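Local coordinates for protein quinoline 2-oxidoreductase large subunit (Pseudomonas putida, PDB 1T3Q) that serves as the molybdenum-cofactor subunit of quinoline 2-oxidoreductase, a molybdenum hydroxylase of the xanthine dehydrogenase family that probably hydroxylates quinoline at its 2-position, at residues Met2-Val7 against Gly558-Ser562; Arg49-Ala55 against Val108-Glu114; Trp75-Ala81 against Leu103-Gly107; Ile563-Val568 against Phe620-Ala626. All coordinates share one frame; numbering follows the deposited sequence.

In the fold
The N-terminal residues 2-7 run against helix 549-576 in contact 1, closing a loop of 550 residues that holds both contacts 2 and 3. Residues 49-55, leaving strand 43-49, meet 108-114 in contact 2. Within that smaller loop, 75-81 closes on 103-107 as contact 3; the two touch, their centres about 13 Å apart, and both belong to the hammerhead domain. Contact 4 follows contact 1 in series: the next turns of helix 549-576 pack on 620-626, leading into strand 625-629. Contacts 1 and 4 adjoin at the second subunit, whereas contacts 1 and 2 lie on opposite sides of the chain's centre, about 49 Å apart between centres.

Contact 1 of 4, residues Met2-Val7 against Gly558-Ser562; sequences MKHEVV and GRAAS
Val-7 and Gly-558 bring the backbones together, their CA atoms 5.7 Å apart: a short 3-10 segment at Met-2 to His-4 and the loop after it lie against a turn of helix 549-576. Glycine suits this spot, since a CB on it would collide with Val-7 CG2. Val-7 CG1 rests on Ser-562 CB at 3.5 Å. Arg-559 bends at chi3 (62°), which brings its guanidinium against the 3-10 turn. Its NE donates to Glu-5 OE2 at 3.1 Å in a salt bridge, nearly along the C-O axis of that oxygen, the carboxylate and guanidinium planes 53° apart. Met-2 O sits 3.1 Å above one guanidinium face, toward the rim, at a poor angle for bonding NE. One water joins Glu-5 OE2 to Arg-559 O, a second Glu-5 OE1 to Ser-562 OG. NH2 of Arg-559 bonds to Thr-629 O and NH1 pairs with Asp-621 of the second subunit. A methionine in place of Arg-559 would probably leave Glu-5 without its ion-pair partner and take one of the charges from that Asp-621. This is an N-terminal arm fastened by a salt bridge and two waters to a helix of the molybdopterin cofactor-binding domain, beside the subunit interface.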
loop_
_atom_site.group_PDB
_atom_site.type_symbol
_atom_site.label_atom_id
_atom_site.label_comp_id
_atom_site.label_asym_id
_atom_site.label_seq_id
_atom_site.Cartn_x
_atom_site.Cartn_y
_atom_site.Cartn_z
ATOM N N MET B 2 -31.629 10.481 15.321
ATOM C CA MET B 2 -30.829 9.347 15.769
ATOM C C MET B 2 -29.360 9.695 16.010
ATOM O O MET B 2 -28.705 9.089 16.858
ATOM C CB MET B 2 -30.931 8.198 14.761
ATOM C CG MET B 2 -32.301 7.527 14.723
ATOM S SD MET B 2 -32.863 7.062 16.375
ATOM C CE MET B 2 -31.615 5.846 16.843
ATOM N N LYS B 3 -28.844 10.678 15.277
ATOM C CA LYS B 3 -27.444 11.070 15.433
ATOM C C LYS B 3 -27.171 11.683 16.805
ATOM O O LYS B 3 -26.018 11.792 17.223
ATOM C CB LYS B 3 -27.038 12.061 14.333
ATOM C CG LYS B 3 -27.755 13.400 14.388
ATOM C CD LYS B 3 -27.296 14.314 13.261
ATOM C CE LYS B 3 -27.910 15.695 13.378
ATOM N NZ LYS B 3 -27.342 16.628 12.368
ATOM N N HIS B 4 -28.234 12.073 17.507
ATOM C CA HIS B 4 -28.109 12.676 18.839
ATOM C C HIS B 4 -27.940 11.637 19.940
ATOM O O HIS B 4 -27.536 11.967 21.059
ATOM C CB HIS B 4 -29.358 13.504 19.161
ATOM C CG HIS B 4 -29.488 14.751 18.345
ATOM N ND1 HIS B 4 -30.667 15.461 18.260
ATOM C CD2 HIS B 4 -28.583 15.432 17.603
ATOM C CE1 HIS B 4 -30.483 16.525 17.500
ATOM N NE2 HIS B 4 -29.228 16.532 17.087
ATOM N N GLU B 5 -28.260 10.389 19.618
ATOM C CA GLU B 5 -28.194 9.290 20.575
ATOM C C GLU B 5 -26.934 9.240 21.429
ATOM O O GLU B 5 -25.817 9.353 20.921
ATOM C CB GLU B 5 -28.348 7.945 19.854
ATOM C CG GLU B 5 -28.494 6.770 20.812
ATOM C CD GLU B 5 -28.416 5.415 20.129
ATOM O OE1 GLU B 5 -28.789 4.414 20.777
ATOM O OE2 GLU B 5 -27.973 5.344 18.958
ATOM N N VAL B 6 -27.130 9.052 22.732
ATOM C CA VAL B 6 -26.030 8.948 23.684
ATOM C C VAL B 6 -26.093 7.530 24.234
ATOM O O VAL B 6 -26.903 7.236 25.108
ATOM C CB VAL B 6 -26.195 9.945 24.853
ATOM C CG1 VAL B 6 -25.017 9.830 25.814
ATOM C CG2 VAL B 6 -26.317 11.358 24.313
ATOM N N VAL B 7 -25.249 6.646 23.717
ATOM C CA VAL B 7 -25.258 5.264 24.167
ATOM C C VAL B 7 -24.759 5.142 25.596
ATOM O O VAL B 7 -23.961 5.956 26.059
ATOM C CB VAL B 7 -24.399 4.373 23.248
ATOM C CG1 VAL B 7 -24.912 4.476 21.812
ATOM C CG2 VAL B 7 -22.943 4.790 23.329
ATOM N N GLY B 558 -19.752 4.994 19.793
ATOM C CA GLY B 558 -20.776 4.569 20.732
ATOM C C GLY B 558 -21.996 4.043 20.002
ATOM O O GLY B 558 -22.433 2.919 20.241
ATOM N N ARG B 559 -22.538 4.853 19.098
ATOM C CA ARG B 559 -23.709 4.460 18.319
ATOM C C ARG B 559 -23.489 3.187 17.504
ATOM O O ARG B 559 -24.314 2.276 17.532
ATOM C CB ARG B 559 -24.114 5.579 17.350
ATOM C CG ARG B 559 -24.809 6.784 17.967
ATOM C CD ARG B 559 -25.673 7.468 16.897
ATOM N NE ARG B 559 -26.716 6.556 16.428
ATOM C CZ ARG B 559 -27.277 6.584 15.220
ATOM N NH1 ARG B 559 -28.217 5.699 14.916
ATOM N NH2 ARG B 559 -26.898 7.472 14.309
ATOM N N ALA B 560 -22.387 3.134 16.756
ATOM C CA ALA B 560 -22.099 1.976 15.927
ATOM C C ALA B 560 -21.916 0.721 16.778
ATOM O O ALA B 560 -22.450 -0.342 16.453
ATOM C CB ALA B 560 -20.858 2.228 15.080
ATOM N N ALA B 561 -21.167 0.849 17.866
ATOM C CA ALA B 561 -20.924 -0.286 18.753
ATOM C C ALA B 561 -22.225 -0.749 19.404
ATOM O O ALA B 561 -22.426 -1.942 19.627
ATOM C CB ALA B 561 -19.912 0.094 19.824
ATOM N N SER B 562 -23.111 0.198 19.693
ATOM C CA SER B 562 -24.391 -0.126 20.319
ATOM C C SER B 562 -25.244 -1.007 19.416
ATOM O O SER B 562 -25.883 -1.949 19.880
ATOM C CB SER B 562 -25.158 1.156 20.658
ATOM O OG SER B 562 -26.432 0.851 21.201
HETATM O O HOH W 1 -27.124 2.933 17.934
HETATM O O HOH W 2 -28.104 2.484 22.410
#

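Contact 2 of 4, residues Arg49-Ala55 against Val108-Glu114; sequences RSPFAHA and VTRFVGE. With SO4 (sulfate ion), chain M.
The His-54 ring presents its edge to Thr-109 O, with CD2 3.3 Å from that oxygen and in plane, while Val-108 CG2 approaches the ring obliquely. The Arg-110 guanidinium has Val-108 CG1 over one face and, at its edge, a sulfate ion, probably from the crystallisation liquor: NH1 holds O1 at 2.9 Å and NH2 holds O3 at 2.9 Å, both fairly straight. A water links Arg-110 NE to His-54 NE2, the latter bond weak, and His-54 ND1 bonds to Pro-142 O. Arg-49 brings NH1 within 2.8 Å of Gly-113 O, which lies near the guanidinium plane. Ser-50 is held by four bonds: its N to Glu-114 O, its O to Gly-113 N, and its OG, anti to the backbone N (chi1 168°), receives one from Thr-109 OG1 at 3.0 Å while donating to Phe-52 O on a lone pair. Gly-113, third in the type II beta turn Phe-111 to Glu-114, has backbone angles calling for glycine. Ala-55 and Thr-109 are an antiparallel hydrogen-bonded pair. Strand 108-109 thereby flanks strand 55-61, with strand 135-140 beyond and Tyr-138 touching Ala-55 and Thr-109; Arg-49 NH2 reaches Glu-287, in helix 285-291, and Arg-110 reaches Asp-159 and Tyr-326.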
loop_
_atom_site.group_PDB
_atom_site.type_symbol
_atom_site.label_atom_id
_atom_site.label_comp_id
_atom_site.label_asym_id
_atom_site.label_seq_id
_atom_site.Cartn_x
_atom_site.Cartn_y
_atom_site.Cartn_z
ATOM N N ARG B 49 7.460 31.168 -6.299
ATOM C CA ARG B 49 6.482 32.021 -5.644
ATOM C C ARG B 49 6.655 33.500 -5.943
ATOM O O ARG B 49 7.710 33.941 -6.402
ATOM C CB ARG B 49 6.550 31.795 -4.136
ATOM C CG ARG B 49 6.300 30.351 -3.756
ATOM C CD ARG B 49 6.679 30.047 -2.321
ATOM N NE ARG B 49 6.463 28.627 -2.054
ATOM C CZ ARG B 49 5.300 28.099 -1.692
ATOM N NH1 ARG B 49 4.235 28.874 -1.535
ATOM N NH2 ARG B 49 5.197 26.788 -1.512
ATOM N N SER B 50 5.599 34.255 -5.669
ATOM C CA SER B 50 5.593 35.689 -5.879
ATOM C C SER B 50 6.512 36.388 -4.886
ATOM O O SER B 50 6.507 36.084 -3.688
ATOM C CB SER B 50 4.167 36.234 -5.725
ATOM O OG SER B 50 4.166 37.648 -5.654
ATOM N N PRO B 51 7.338 37.320 -5.377
ATOM C CA PRO B 51 8.256 38.056 -4.506
ATOM C C PRO B 51 7.622 39.387 -4.107
ATOM O O PRO B 51 8.232 40.201 -3.408
ATOM C CB PRO B 51 9.483 38.232 -5.391
ATOM C CG PRO B 51 8.858 38.478 -6.730
ATOM C CD PRO B 51 7.728 37.467 -6.795
ATOM N N PHE B 52 6.387 39.597 -4.555
ATOM C CA PHE B 52 5.660 40.831 -4.266
ATOM C C PHE B 52 4.325 40.584 -3.583
ATOM O O PHE B 52 3.652 39.588 -3.850
ATOM C CB PHE B 52 5.415 41.620 -5.558
ATOM C CG PHE B 52 6.672 42.008 -6.278
ATOM C CD1 PHE B 52 7.038 41.371 -7.459
ATOM C CD2 PHE B 52 7.502 43.002 -5.765
ATOM C CE1 PHE B 52 8.218 41.719 -8.122
ATOM C CE2 PHE B 52 8.682 43.357 -6.419
ATOM C CZ PHE B 52 9.041 42.715 -7.600
ATOM N N ALA B 53 3.937 41.516 -2.717
ATOM C CA ALA B 53 2.682 41.418 -1.985
ATOM C C ALA B 53 1.487 41.549 -2.927
ATOM O O ALA B 53 0.457 40.905 -2.731
ATOM C CB ALA B 53 2.622 42.495 -0.908
ATOM N N HIS B 54 1.629 42.388 -3.947
ATOM C CA HIS B 54 0.558 42.590 -4.916
ATOM C C HIS B 54 1.195 43.028 -6.229
ATOM O O HIS B 54 1.848 44.069 -6.290
ATOM C CB HIS B 54 -0.408 43.666 -4.423
ATOM C CG HIS B 54 -1.698 43.709 -5.180
ATOM N ND1 HIS B 54 -2.557 44.786 -5.127
ATOM C CD2 HIS B 54 -2.289 42.798 -5.990
ATOM C CE1 HIS B 54 -3.619 44.536 -5.872
ATOM N NE2 HIS B 54 -3.481 43.336 -6.405
ATOM N N ALA B 55 1.009 42.235 -7.275
ATOM C CA ALA B 55 1.614 42.567 -8.558
ATOM C C ALA B 55 0.930 41.915 -9.738
ATOM O O ALA B 55 0.387 40.815 -9.636
ATOM C CB ALA B 55 3.090 42.171 -8.548
ATOM N N VAL B 108 -2.163 37.925 -11.852
ATOM C CA VAL B 108 -1.916 38.790 -10.705
ATOM C C VAL B 108 -1.621 37.951 -9.463
ATOM O O VAL B 108 -2.173 36.864 -9.302
ATOM C CB VAL B 108 -3.145 39.692 -10.419
ATOM C CG1 VAL B 108 -4.363 38.836 -10.131
ATOM C CG2 VAL B 108 -2.861 40.623 -9.254
ATOM N N THR B 109 -0.731 38.443 -8.607
ATOM C CA THR B 109 -0.406 37.741 -7.367
ATOM C C THR B 109 -0.921 38.622 -6.239
ATOM O O THR B 109 -0.879 39.848 -6.340
ATOM C CB THR B 109 1.119 37.497 -7.209
ATOM O OG1 THR B 109 1.822 38.747 -7.151
ATOM C CG2 THR B 109 1.640 36.689 -8.386
ATOM N N ARG B 110 -1.405 38.009 -5.163
ATOM C CA ARG B 110 -1.966 38.789 -4.071
ATOM C C ARG B 110 -1.287 38.686 -2.709
ATOM O O ARG B 110 -1.839 39.121 -1.704
ATOM C CB ARG B 110 -3.451 38.475 -3.954
ATOM C CG ARG B 110 -4.196 38.673 -5.280
ATOM C CD ARG B 110 -5.694 38.625 -5.079
ATOM N NE ARG B 110 -6.442 38.894 -6.303
ATOM C CZ ARG B 110 -6.801 37.971 -7.192
ATOM N NH1 ARG B 110 -7.488 38.325 -8.270
ATOM N NH2 ARG B 110 -6.484 36.697 -7.002
ATOM N N PHE B 111 -0.092 38.109 -2.681
ATOM C CA PHE B 111 0.686 38.027 -1.452
ATOM C C PHE B 111 2.033 37.371 -1.708
ATOM O O PHE B 111 2.161 36.507 -2.574
ATOM C CB PHE B 111 -0.098 37.313 -0.328
ATOM C CG PHE B 111 -0.240 35.824 -0.502
ATOM C CD1 PHE B 111 0.748 34.956 -0.033
ATOM C CD2 PHE B 111 -1.377 35.283 -1.089
ATOM C CE1 PHE B 111 0.601 33.577 -0.145
ATOM C CE2 PHE B 111 -1.534 33.896 -1.209
ATOM C CZ PHE B 111 -0.544 33.042 -0.735
ATOM N N VAL B 112 3.051 37.830 -0.989
ATOM C CA VAL B 112 4.383 37.271 -1.130
ATOM C C VAL B 112 4.291 35.814 -0.718
ATOM O O VAL B 112 3.844 35.505 0.388
ATOM C CB VAL B 112 5.394 37.992 -0.220
ATOM C CG1 VAL B 112 6.749 37.299 -0.290
ATOM C CG2 VAL B 112 5.524 39.445 -0.649
ATOM N N GLY B 113 4.696 34.924 -1.616
ATOM C CA GLY B 113 4.644 33.504 -1.327
ATOM C C GLY B 113 3.610 32.753 -2.141
ATOM O O GLY B 113 3.629 31.521 -2.173
ATOM N N GLU B 114 2.697 33.470 -2.799
ATOM C CA GLU B 114 1.684 32.795 -3.605
ATOM C C GLU B 114 2.397 32.082 -4.745
ATOM O O GLU B 114 3.363 32.597 -5.292
ATOM C CB GLU B 114 0.671 33.800 -4.168
ATOM C CG GLU B 114 -0.544 33.149 -4.806
ATOM C CD GLU B 114 -1.639 34.153 -5.141
ATOM O OE1 GLU B 114 -2.824 33.749 -5.170
ATOM O OE2 GLU B 114 -1.315 35.341 -5.376
HETATM S S SO4 M . -8.063 35.335 -10.392
HETATM O O1 SO4 M . -8.486 36.745 -10.496
HETATM O O2 SO4 M . -6.914 35.096 -11.287
HETATM O O3 SO4 M . -7.676 35.036 -8.997
HETATM O O4 SO4 M . -9.175 34.456 -10.793
HETATM O O HOH W 3 -6.098 41.714 -6.254
#

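Contact 3 of 4, residues Trp75-Ala81 against Leu103-Gly107; sequences WCGADVA and LLANG
Leu-103 begins the contact by laying its CB 3.8 Å from Val-80 CG1, the two side chains crossing at about a right angle; CD1 of the leucine meets the same methyl. Leu-104 comes next and reaches in against the start of the helix: its CD2 packs 3.5 Å from Cys-76 C and close to Trp-75 O, and also meets Val-80 CG2 at 3.9 Å. Its CB lies against Gly-77 CA, and a water bonded to Leu-104 O also donates to Gly-77 O. This is a strand-to-helix junction of the hammerhead domain: the chain passes from strand 71-76 into helix 77-81, with Cys-76 at the N-cap position, and Asp-79 OD2 folds back to accept from Cys-76 N at 2.9 Å through its anti lone pair. Ala-105 turns its CB away and contributes its carbonyl instead. Ala-105 O receives a CA-H...O contact from Gly-77 CA at 3.3 Å, and a water beside it accepts from Gly-77 N and donates to Ala-105 O, so the first amide of the helix is satisfied through solvent. A CB on Gly-77 would strike that carbonyl and Asn-106 CA. Asn-106, with CG anti to the backbone N (chi1 -169°), lays its amide along the first turn: CG sits 3.6 Å from Gly-77 C, ND2 nears Ala-78 N, and OD1 meets Ala-81 CB at 3.7 Å.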
loop_
_atom_site.group_PDB
_atom_site.type_symbol
_atom_site.label_atom_id
_atom_site.label_comp_id
_atom_site.label_asym_id
_atom_site.label_seq_id
_atom_site.Cartn_x
_atom_site.Cartn_y
_atom_site.Cartn_z
ATOM N N TRP B 75 4.083 24.206 -15.091
ATOM C CA TRP B 75 2.783 24.853 -15.263
ATOM C C TRP B 75 2.762 26.263 -14.699
ATOM O O TRP B 75 3.442 26.560 -13.717
ATOM C CB TRP B 75 1.680 24.068 -14.543
ATOM C CG TRP B 75 1.121 22.882 -15.268
ATOM C CD1 TRP B 75 1.396 22.481 -16.545
ATOM C CD2 TRP B 75 0.158 21.957 -14.755
ATOM N NE1 TRP B 75 0.662 21.359 -16.856
ATOM C CE2 TRP B 75 -0.107 21.018 -15.775
ATOM C CE3 TRP B 75 -0.510 21.831 -13.527
ATOM C CZ2 TRP B 75 -1.010 19.963 -15.606
ATOM C CZ3 TRP B 75 -1.408 20.781 -13.360
ATOM C CH2 TRP B 75 -1.649 19.863 -14.396
ATOM N N CYS B 76 1.979 27.133 -15.330
ATOM C CA CYS B 76 1.816 28.490 -14.834
ATOM C C CYS B 76 0.326 28.597 -14.498
ATOM O O CYS B 76 -0.416 27.629 -14.660
ATOM C CB CYS B 76 2.227 29.523 -15.890
ATOM S SG CYS B 76 1.233 29.531 -17.390
ATOM N N GLY B 77 -0.111 29.759 -14.031
ATOM C CA GLY B 77 -1.508 29.927 -13.663
ATOM C C GLY B 77 -2.532 29.595 -14.733
ATOM O O GLY B 77 -3.602 29.071 -14.426
ATOM N N ALA B 78 -2.207 29.897 -15.986
ATOM C CA ALA B 78 -3.114 29.642 -17.100
ATOM C C ALA B 78 -3.326 28.156 -17.353
ATOM O O ALA B 78 -4.422 27.731 -17.722
ATOM C CB ALA B 78 -2.590 30.318 -18.363
ATOM N N ASP B 79 -2.274 27.366 -17.170
ATOM C CA ASP B 79 -2.368 25.927 -17.362
ATOM C C ASP B 79 -3.329 25.331 -16.338
ATOM O O ASP B 79 -4.187 24.509 -16.666
ATOM C CB ASP B 79 -0.995 25.274 -17.182
ATOM C CG ASP B 79 -0.006 25.705 -18.236
ATOM O OD1 ASP B 79 -0.320 25.558 -19.434
ATOM O OD2 ASP B 79 1.087 26.185 -17.871
ATOM N N VAL B 80 -3.174 25.751 -15.091
ATOM C CA VAL B 80 -4.012 25.248 -14.012
ATOM C C VAL B 80 -5.455 25.729 -14.133
ATOM O O VAL B 80 -6.393 24.962 -13.922
ATOM C CB VAL B 80 -3.443 25.670 -12.642
ATOM C CG1 VAL B 80 -4.274 25.080 -11.525
ATOM C CG2 VAL B 80 -1.998 25.210 -12.527
ATOM N N ALA B 81 -5.629 26.997 -14.488
ATOM C CA ALA B 81 -6.963 27.575 -14.624
ATOM C C ALA B 81 -7.864 26.747 -15.534
ATOM O O ALA B 81 -9.085 26.758 -15.381
ATOM C CB ALA B 81 -6.861 29.002 -15.145
ATOM N N LEU B 103 -5.349 28.130 -7.603
ATOM C CA LEU B 103 -4.273 27.256 -7.149
ATOM C C LEU B 103 -2.935 27.934 -7.437
ATOM O O LEU B 103 -2.009 27.884 -6.621
ATOM C CB LEU B 103 -4.372 25.894 -7.841
ATOM C CG LEU B 103 -5.744 25.218 -7.690
ATOM C CD1 LEU B 103 -5.682 23.800 -8.232
ATOM C CD2 LEU B 103 -6.173 25.205 -6.218
ATOM N N LEU B 104 -2.850 28.575 -8.600
ATOM C CA LEU B 104 -1.658 29.311 -9.000
ATOM C C LEU B 104 -2.115 30.696 -9.418
ATOM O O LEU B 104 -3.144 30.833 -10.077
ATOM C CB LEU B 104 -0.966 28.645 -10.189
ATOM C CG LEU B 104 0.313 27.856 -9.917
ATOM C CD1 LEU B 104 -0.004 26.665 -9.032
ATOM C CD2 LEU B 104 0.908 27.396 -11.241
ATOM N N ALA B 105 -1.366 31.722 -9.033
ATOM C CA ALA B 105 -1.729 33.078 -9.421
ATOM C C ALA B 105 -1.809 33.085 -10.946
ATOM O O ALA B 105 -1.010 32.428 -11.615
ATOM C CB ALA B 105 -0.673 34.066 -8.947
ATOM N N ASN B 106 -2.782 33.806 -11.494
ATOM C CA ASN B 106 -2.931 33.877 -12.943
ATOM C C ASN B 106 -3.161 35.323 -13.344
ATOM O O ASN B 106 -4.272 35.835 -13.223
ATOM C CB ASN B 106 -4.115 33.021 -13.407
ATOM C CG ASN B 106 -4.152 32.843 -14.920
ATOM O OD1 ASN B 106 -5.074 32.237 -15.464
ATOM N ND2 ASN B 106 -3.140 33.365 -15.603
ATOM N N GLY B 107 -2.107 35.984 -13.808
ATOM C CA GLY B 107 -2.243 37.371 -14.213
ATOM C C GLY B 107 -1.958 38.354 -13.094
ATOM O O GLY B 107 -1.554 39.488 -13.345
HETATM O O HOH W 4 1.209 32.031 -13.065
HETATM O O HOH W 5 -4.699 29.257 -11.766
#

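Contact 4 of 4, residues Ile563-Val568 against Phe620-Ala626; sequences IVRERV and FDATLEA
Helix 549-576 packs here on the loop entering strand 625-629, the outermost strand, within this chain, of a mixed sheet in the molybdopterin cofactor-binding domain; Ile-563 and Val-564 CG1 pack on Ala-626 CB, and Arg-567 lies along 621-623. Val-564 CG1 presses on Leu-624 C at 3.4 Å, and Val-568 CG2 touches Leu-624 CD2. Arg-567, stretched from CG to NE, runs alongside Asp-621 and Thr-623. Its NH2 donates to Thr-623 O at 2.8 Å, reaching it from above the carbonyl plane, while a water bridges NH2 to Glu-625 O. Asp-621 OD1 lies 3.7 Å over one guanidinium face, a long ion pair of charges only, and Ile-563 CG2 covers the centre of the opposite face, so the group is sandwiched. A leucine in place of Arg-567 would probably leave Thr-623 O without this donor and take away one of the charges facing Asp-621. Asp-621 OD2 accepts from Thr-623 N, an Asx turn, and from Thr-623 OG1 at 2.7 Å, both from the same face of the carboxylate. Phe-620 points its ring edge at the helix, with CE2 3.2 Å from Arg-567 O. At the other end, Ile-563 CG2 meets Ala-626 CB at 3.5 Å.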
loop_
_atom_site.group_PDB
_atom_site.type_symbol
_atom_site.label_atom_id
_atom_site.label_comp_id
_atom_site.label_asym_id
_atom_site.label_seq_id
_atom_site.Cartn_x
_atom_site.Cartn_y
_atom_site.Cartn_z
ATOM N N ILE B 563 -25.250 -0.701 18.123
ATOM C CA ILE B 563 -26.036 -1.481 17.178
ATOM C C ILE B 563 -25.644 -2.949 17.207
ATOM O O ILE B 563 -26.506 -3.827 17.294
ATOM C CB ILE B 563 -25.879 -0.953 15.741
ATOM C CG1 ILE B 563 -26.446 0.468 15.650
ATOM C CG2 ILE B 563 -26.587 -1.887 14.760
ATOM C CD1 ILE B 563 -26.161 1.148 14.339
ATOM N N VAL B 564 -24.346 -3.228 17.132
ATOM C CA VAL B 564 -23.912 -4.614 17.146
ATOM C C VAL B 564 -24.008 -5.206 18.551
ATOM O O VAL B 564 -24.270 -6.399 18.709
ATOM C CB VAL B 564 -22.483 -4.762 16.570
ATOM C CG1 VAL B 564 -22.496 -4.366 15.102
ATOM C CG2 VAL B 564 -21.498 -3.900 17.340
ATOM N N ARG B 565 -23.818 -4.373 19.569
ATOM C CA ARG B 565 -23.928 -4.836 20.952
ATOM C C ARG B 565 -25.344 -5.367 21.181
ATOM O O ARG B 565 -25.530 -6.432 21.766
ATOM C CB ARG B 565 -23.645 -3.697 21.938
ATOM C CG ARG B 565 -23.820 -4.095 23.414
ATOM C CD ARG B 565 -23.334 -3.005 24.373
ATOM N NE ARG B 565 -24.200 -1.829 24.372
ATOM C CZ ARG B 565 -24.002 -0.751 25.124
ATOM N NH1 ARG B 565 -24.846 0.273 25.058
ATOM N NH2 ARG B 565 -22.957 -0.690 25.939
ATOM N N GLU B 566 -26.342 -4.626 20.709
ATOM C CA GLU B 566 -27.732 -5.042 20.870
ATOM C C GLU B 566 -27.998 -6.396 20.222
ATOM O O GLU B 566 -28.729 -7.209 20.769
ATOM C CB GLU B 566 -28.685 -3.990 20.291
ATOM C CG GLU B 566 -28.791 -2.747 21.154
ATOM C CD GLU B 566 -29.356 -3.060 22.530
ATOM O OE1 GLU B 566 -29.034 -2.330 23.493
ATOM O OE2 GLU B 566 -30.127 -4.039 22.643
ATOM N N ARG B 567 -27.392 -6.647 19.065
ATOM C CA ARG B 567 -27.600 -7.920 18.392
ATOM C C ARG B 567 -26.970 -9.054 19.193
ATOM O O ARG B 567 -27.479 -10.175 19.201
ATOM C CB ARG B 567 -27.051 -7.851 16.964
ATOM C CG ARG B 567 -27.901 -6.935 16.093
ATOM C CD ARG B 567 -27.277 -6.601 14.747
ATOM N NE ARG B 567 -28.079 -5.592 14.057
ATOM C CZ ARG B 567 -27.665 -4.894 13.005
ATOM N NH1 ARG B 567 -28.463 -3.994 12.450
ATOM N NH2 ARG B 567 -26.450 -5.089 12.509
ATOM N N VAL B 568 -25.874 -8.756 19.884
ATOM C CA VAL B 568 -25.215 -9.758 20.712
ATOM C C VAL B 568 -26.116 -10.030 21.930
ATOM O O VAL B 568 -26.271 -11.175 22.357
ATOM C CB VAL B 568 -23.811 -9.272 21.183
ATOM C CG1 VAL B 568 -23.271 -10.191 22.278
ATOM C CG2 VAL B 568 -22.838 -9.271 20.000
ATOM N N PHE B 620 -33.979 -12.288 13.724
ATOM C CA PHE B 620 -32.624 -11.844 14.036
ATOM C C PHE B 620 -31.850 -11.354 12.815
ATOM O O PHE B 620 -32.009 -11.886 11.716
ATOM C CB PHE B 620 -31.853 -13.006 14.669
ATOM C CG PHE B 620 -30.478 -12.643 15.171
ATOM C CD1 PHE B 620 -29.364 -13.374 14.762
ATOM C CD2 PHE B 620 -30.303 -11.623 16.100
ATOM C CE1 PHE B 620 -28.101 -13.100 15.275
ATOM C CE2 PHE B 620 -29.041 -11.341 16.620
ATOM C CZ PHE B 620 -27.938 -12.086 16.206
ATOM N N ASP B 621 -31.024 -10.330 13.018
ATOM C CA ASP B 621 -30.163 -9.812 11.961
ATOM C C ASP B 621 -28.753 -10.125 12.465
ATOM O O ASP B 621 -28.220 -9.435 13.339
ATOM C CB ASP B 621 -30.347 -8.302 11.771
ATOM C CG ASP B 621 -29.563 -7.765 10.577
ATOM O OD1 ASP B 621 -29.773 -6.595 10.198
ATOM O OD2 ASP B 621 -28.734 -8.515 10.021
ATOM N N ALA B 622 -28.161 -11.182 11.921
ATOM C CA ALA B 622 -26.835 -11.621 12.339
ATOM C C ALA B 622 -25.667 -10.711 11.952
ATOM O O ALA B 622 -24.520 -11.007 12.281
ATOM C CB ALA B 622 -26.589 -13.033 11.825
ATOM N N THR B 623 -25.944 -9.606 11.269
ATOM C CA THR B 623 -24.879 -8.692 10.871
ATOM C C THR B 623 -24.185 -8.098 12.096
ATOM O O THR B 623 -24.820 -7.391 12.883
ATOM C CB THR B 623 -25.424 -7.523 10.035
ATOM O OG1 THR B 623 -26.264 -8.028 8.989
ATOM C CG2 THR B 623 -24.272 -6.742 9.417
ATOM N N LEU B 624 -22.891 -8.373 12.263
ATOM C CA LEU B 624 -22.167 -7.826 13.407
ATOM C C LEU B 624 -21.183 -6.705 13.065
ATOM O O LEU B 624 -20.124 -6.578 13.676
ATOM C CB LEU B 624 -21.454 -8.939 14.193
ATOM C CG LEU B 624 -22.353 -9.844 15.051
ATOM C CD1 LEU B 624 -21.480 -10.686 15.981
ATOM C CD2 LEU B 624 -23.325 -9.009 15.885
ATOM N N GLU B 625 -21.551 -5.894 12.078
ATOM C CA GLU B 625 -20.761 -4.740 11.673
ATOM C C GLU B 625 -21.796 -3.666 11.366
ATOM O O GLU B 625 -22.753 -3.912 10.628
ATOM C CB GLU B 625 -19.917 -5.038 10.422
ATOM C CG GLU B 625 -19.034 -3.861 10.001
ATOM C CD GLU B 625 -17.967 -4.239 8.976
ATOM O OE1 GLU B 625 -17.176 -3.351 8.593
ATOM O OE2 GLU B 625 -17.915 -5.416 8.559
ATOM N N ALA B 626 -21.619 -2.485 11.945
ATOM C CA ALA B 626 -22.574 -1.403 11.736
ATOM C C ALA B 626 -21.897 -0.047 11.699
ATOM O O ALA B 626 -20.793 0.128 12.220
ATOM C CB ALA B 626 -23.635 -1.427 12.843
HETATM O O HOH W 6 -25.341 -3.324 10.403
#